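Local coordinates for 24-sterol C-methyltransferase (Haloferax volcanii, PDB 6F5Z), which is a putative S-adenosylmethionine-dependent methyltransferase that forms a holoenzyme with the activator protein Trm112, at residues D105-M110 with A127-P132. Numbering follows the deposited sequence.
With SAH (S-adenosyl-L-homocysteine), chain G; GOL (glycerol), chain F.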
loop_
_atom_site.group_PDB
_atom_site.type_symbol
_atom_site.label_atom_id
_atom_site.label_comp_id
_atom_site.label_asym_id
_atom_site.label_seq_id
_atom_site.Cartn_x
_atom_site.Cartn_y
_atom_site.Cartn_z
ATOM N N ASP B 105 1.326 7.091 14.965
ATOM C CA ASP B 105 0.506 6.989 13.751
ATOM C C ASP B 105 1.107 6.052 12.713
ATOM O O ASP B 105 0.356 5.336 12.047
ATOM C CB ASP B 105 0.279 8.376 13.139
ATOM C CG ASP B 105 -0.511 9.300 14.066
ATOM O OD1 ASP B 105 -1.676 8.984 14.360
ATOM O OD2 ASP B 105 0.087 10.244 14.614
ATOM N N HIS B 106 2.456 6.103 12.522
ATOM C CA HIS B 106 3.093 5.214 11.554
ATOM C C HIS B 106 4.491 4.866 12.014
ATOM O O HIS B 106 5.126 5.643 12.746
ATOM C CB HIS B 106 3.212 5.854 10.161
ATOM C CG HIS B 106 1.920 6.340 9.614
ATOM N ND1 HIS B 106 1.520 7.676 9.753
ATOM C CD2 HIS B 106 0.942 5.637 9.008
ATOM C CE1 HIS B 106 0.313 7.731 9.214
ATOM N NE2 HIS B 106 -0.095 6.545 8.766
ATOM N N VAL B 107 4.948 3.679 11.598
ATOM C CA VAL B 107 6.329 3.246 11.894
ATOM C C VAL B 107 6.979 2.977 10.535
ATOM O O VAL B 107 6.383 2.348 9.648
ATOM C CB VAL B 107 6.322 1.950 12.749
ATOM C CG1 VAL B 107 7.742 1.395 12.937
ATOM C CG2 VAL B 107 5.693 2.218 14.115
ATOM N N TRP B 108 8.230 3.449 10.384
ATOM C CA TRP B 108 9.053 3.254 9.213
ATOM C C TRP B 108 10.313 2.514 9.642
ATOM O O TRP B 108 10.860 2.786 10.710
ATOM C CB TRP B 108 9.497 4.638 8.674
ATOM C CG TRP B 108 10.684 4.596 7.749
ATOM C CD1 TRP B 108 12.000 4.754 8.098
ATOM C CD2 TRP B 108 10.668 4.292 6.344
ATOM N NE1 TRP B 108 12.810 4.622 6.973
ATOM C CE2 TRP B 108 12.015 4.303 5.892
ATOM C CE3 TRP B 108 9.639 4.006 5.420
ATOM C CZ2 TRP B 108 12.346 4.139 4.543
ATOM C CZ3 TRP B 108 9.969 3.796 4.086
ATOM C CH2 TRP B 108 11.322 3.822 3.670
ATOM N N SER B 109 10.791 1.605 8.804
ATOM C CA SER B 109 12.095 1.015 9.033
ATOM C C SER B 109 12.726 0.656 7.691
ATOM O O SER B 109 12.108 -0.025 6.874
ATOM C CB SER B 109 12.003 -0.177 9.975
ATOM O OG SER B 109 13.287 -0.742 10.199
ATOM N N MET B 110 13.968 1.089 7.476
ATOM C CA MET B 110 14.681 0.748 6.233
ATOM C C MET B 110 16.023 0.102 6.616
ATOM O O MET B 110 16.791 0.662 7.428
ATOM C CB MET B 110 14.956 2.015 5.399
ATOM C CG MET B 110 15.951 1.839 4.255
ATOM S SD MET B 110 15.267 0.788 2.951
ATOM C CE MET B 110 16.483 1.007 1.631
ATOM N N ALA B 127 2.847 -3.527 16.257
ATOM C CA ALA B 127 1.388 -3.541 16.266
ATOM C C ALA B 127 0.868 -2.924 17.578
ATOM O O ALA B 127 -0.155 -2.251 17.566
ATOM C CB ALA B 127 0.887 -4.981 16.145
ATOM N N ARG B 128 1.588 -3.137 18.682
ATOM C CA ARG B 128 1.191 -2.576 19.980
ATOM C C ARG B 128 1.255 -1.049 19.981
ATOM O O ARG B 128 0.268 -0.396 20.365
ATOM C CB ARG B 128 2.097 -3.136 21.092
ATOM C CG ARG B 128 1.734 -2.568 22.473
ATOM C CD ARG B 128 2.657 -3.095 23.566
ATOM N NE ARG B 128 4.034 -2.621 23.443
ATOM C CZ ARG B 128 4.435 -1.387 23.728
ATOM N NH1 ARG B 128 3.570 -0.488 24.194
ATOM N NH2 ARG B 128 5.704 -1.042 23.561
ATOM N N ILE B 129 2.413 -0.465 19.560
ATOM C CA ILE B 129 2.544 0.999 19.624
ATOM C C ILE B 129 1.708 1.756 18.571
ATOM O O ILE B 129 1.359 2.918 18.787
ATOM C CB ILE B 129 3.997 1.464 19.609
ATOM C CG1 ILE B 129 4.644 1.203 18.205
ATOM C CG2 ILE B 129 4.797 0.769 20.756
ATOM C CD1 ILE B 129 6.041 1.840 18.108
ATOM N N LEU B 130 1.423 1.115 17.446
ATOM C CA LEU B 130 0.623 1.762 16.431
ATOM C C LEU B 130 -0.800 1.960 16.890
ATOM O O LEU B 130 -1.420 1.031 17.390
ATOM C CB LEU B 130 0.599 0.884 15.166
ATOM C CG LEU B 130 1.805 1.023 14.252
ATOM C CD1 LEU B 130 1.753 -0.046 13.140
ATOM C CD2 LEU B 130 1.923 2.450 13.697
ATOM N N LYS B 131 -1.366 3.100 16.554
ATOM C CA LYS B 131 -2.801 3.299 16.708
ATOM C C LYS B 131 -3.526 2.365 15.710
ATOM O O LYS B 131 -3.013 2.150 14.603
ATOM C CB LYS B 131 -3.143 4.747 16.347
ATOM C CG LYS B 131 -2.625 5.745 17.381
ATOM C CD LYS B 131 -2.824 7.181 16.904
ATOM C CE LYS B 131 -2.385 8.168 17.945
ATOM N NZ LYS B 131 -2.616 9.554 17.445
ATOM N N PRO B 132 -4.736 1.868 16.016
ATOM C CA PRO B 132 -5.514 1.121 14.996
ATOM C C PRO B 132 -5.629 1.957 13.707
ATOM O O PRO B 132 -5.924 3.151 13.729
ATOM C CB PRO B 132 -6.902 0.975 15.657
ATOM C CG PRO B 132 -6.590 0.969 17.117
ATOM C CD PRO B 132 -5.483 1.983 17.287
HETATM N N SAH G . 17.612 3.264 8.280
HETATM C CA SAH G . 18.997 3.733 8.002
HETATM C CB SAH G . 20.123 2.882 8.712
HETATM C CG SAH G . 20.174 1.436 8.229
HETATM S SD SAH G . 21.517 0.522 9.075
HETATM C C SAH G . 19.296 3.786 6.481
HETATM O O SAH G . 18.293 3.448 5.718
HETATM O OXT SAH G . 20.374 4.131 6.052
HETATM C "C5'" SAH G . 20.663 -0.290 10.448
HETATM C "C4'" SAH G . 20.406 0.626 11.630
HETATM O "O4'" SAH G . 19.620 -0.115 12.600
HETATM C "C3'" SAH G . 21.712 1.022 12.329
HETATM O "O3'" SAH G . 21.803 2.428 12.561
HETATM C "C2'" SAH G . 21.733 0.135 13.579
HETATM O "O2'" SAH G . 22.434 0.674 14.698
HETATM C "C1'" SAH G . 20.244 -0.048 13.872
HETATM N N9 SAH G . 19.912 -1.278 14.595
HETATM C C8 SAH G . 20.229 -2.564 14.231
HETATM N N7 SAH G . 19.761 -3.480 15.044
HETATM C C5 SAH G . 19.084 -2.749 16.008
HETATM C C6 SAH G . 18.362 -3.131 17.162
HETATM N N6 SAH G . 18.224 -4.399 17.575
HETATM N N1 SAH G . 17.812 -2.147 17.917
HETATM C C2 SAH G . 17.996 -0.871 17.550
HETATM N N3 SAH G . 18.652 -0.391 16.490
HETATM C C4 SAH G . 19.173 -1.389 15.746
HETATM C C1 GOL F . -2.789 6.157 12.617
HETATM O O1 GOL F . -2.661 6.454 11.234
HETATM C C2 GOL F . -3.875 6.986 13.260
HETATM O O2 GOL F . -3.797 8.334 12.787
HETATM C C3 GOL F . -5.273 6.436 13.084
HETATM O O3 GOL F . -5.401 5.679 11.888
HETATM O O HOH W 1 -0.374 11.245 17.395
#
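Leu130 CD2 fills the tight end of this contact, lying 3.8 Å from Val107 CG2 and 3.7 Å from His106 CA, where it presses on the backbone of strand 104-110. The same Val107 methyl meets Ile129 CD1 at 4.0 Å, the two side chains crossing at about a right angle. Val107 CG2 stands anti to its own carbonyl carbon (CG1 anti to the backbone N, chi1 174°), which sets this one branch against the last helical residue, Ile129, and against Leu130 just beyond helix 119-129. Polar interactions take over at the looser, partly exposed side. Lys131, extended beyond CG, runs alongside Asp105 in the same direction and forms a salt bridge from NZ to OD1 that is long and weak as a hydrogen bond, at 3.3 Å. A water reinforces it, donating to Asp105 OD2 and accepting from Lys131 NZ at 2.8 Å, while a glycerol, probably from the crystallisation liquor, donates through O2 to Asp105 OD1 at 2.7 Å. Asp105 OD2 also accepts from Thr41 N in the adjoining strand, so an alanine here would probably leave that amide without its side-chain acceptor and the Lys131 ammonium without its carboxylate mate. Farther along the strand, Met110 O accepts from the S-adenosylhomocysteine amino group N at 2.9 Å. Strand 104-110, helix 119-129 and the neighbouring parallel strand 134-140 together form a beta-alpha-beta crossover of the Rossmann-like methyltransferase fold.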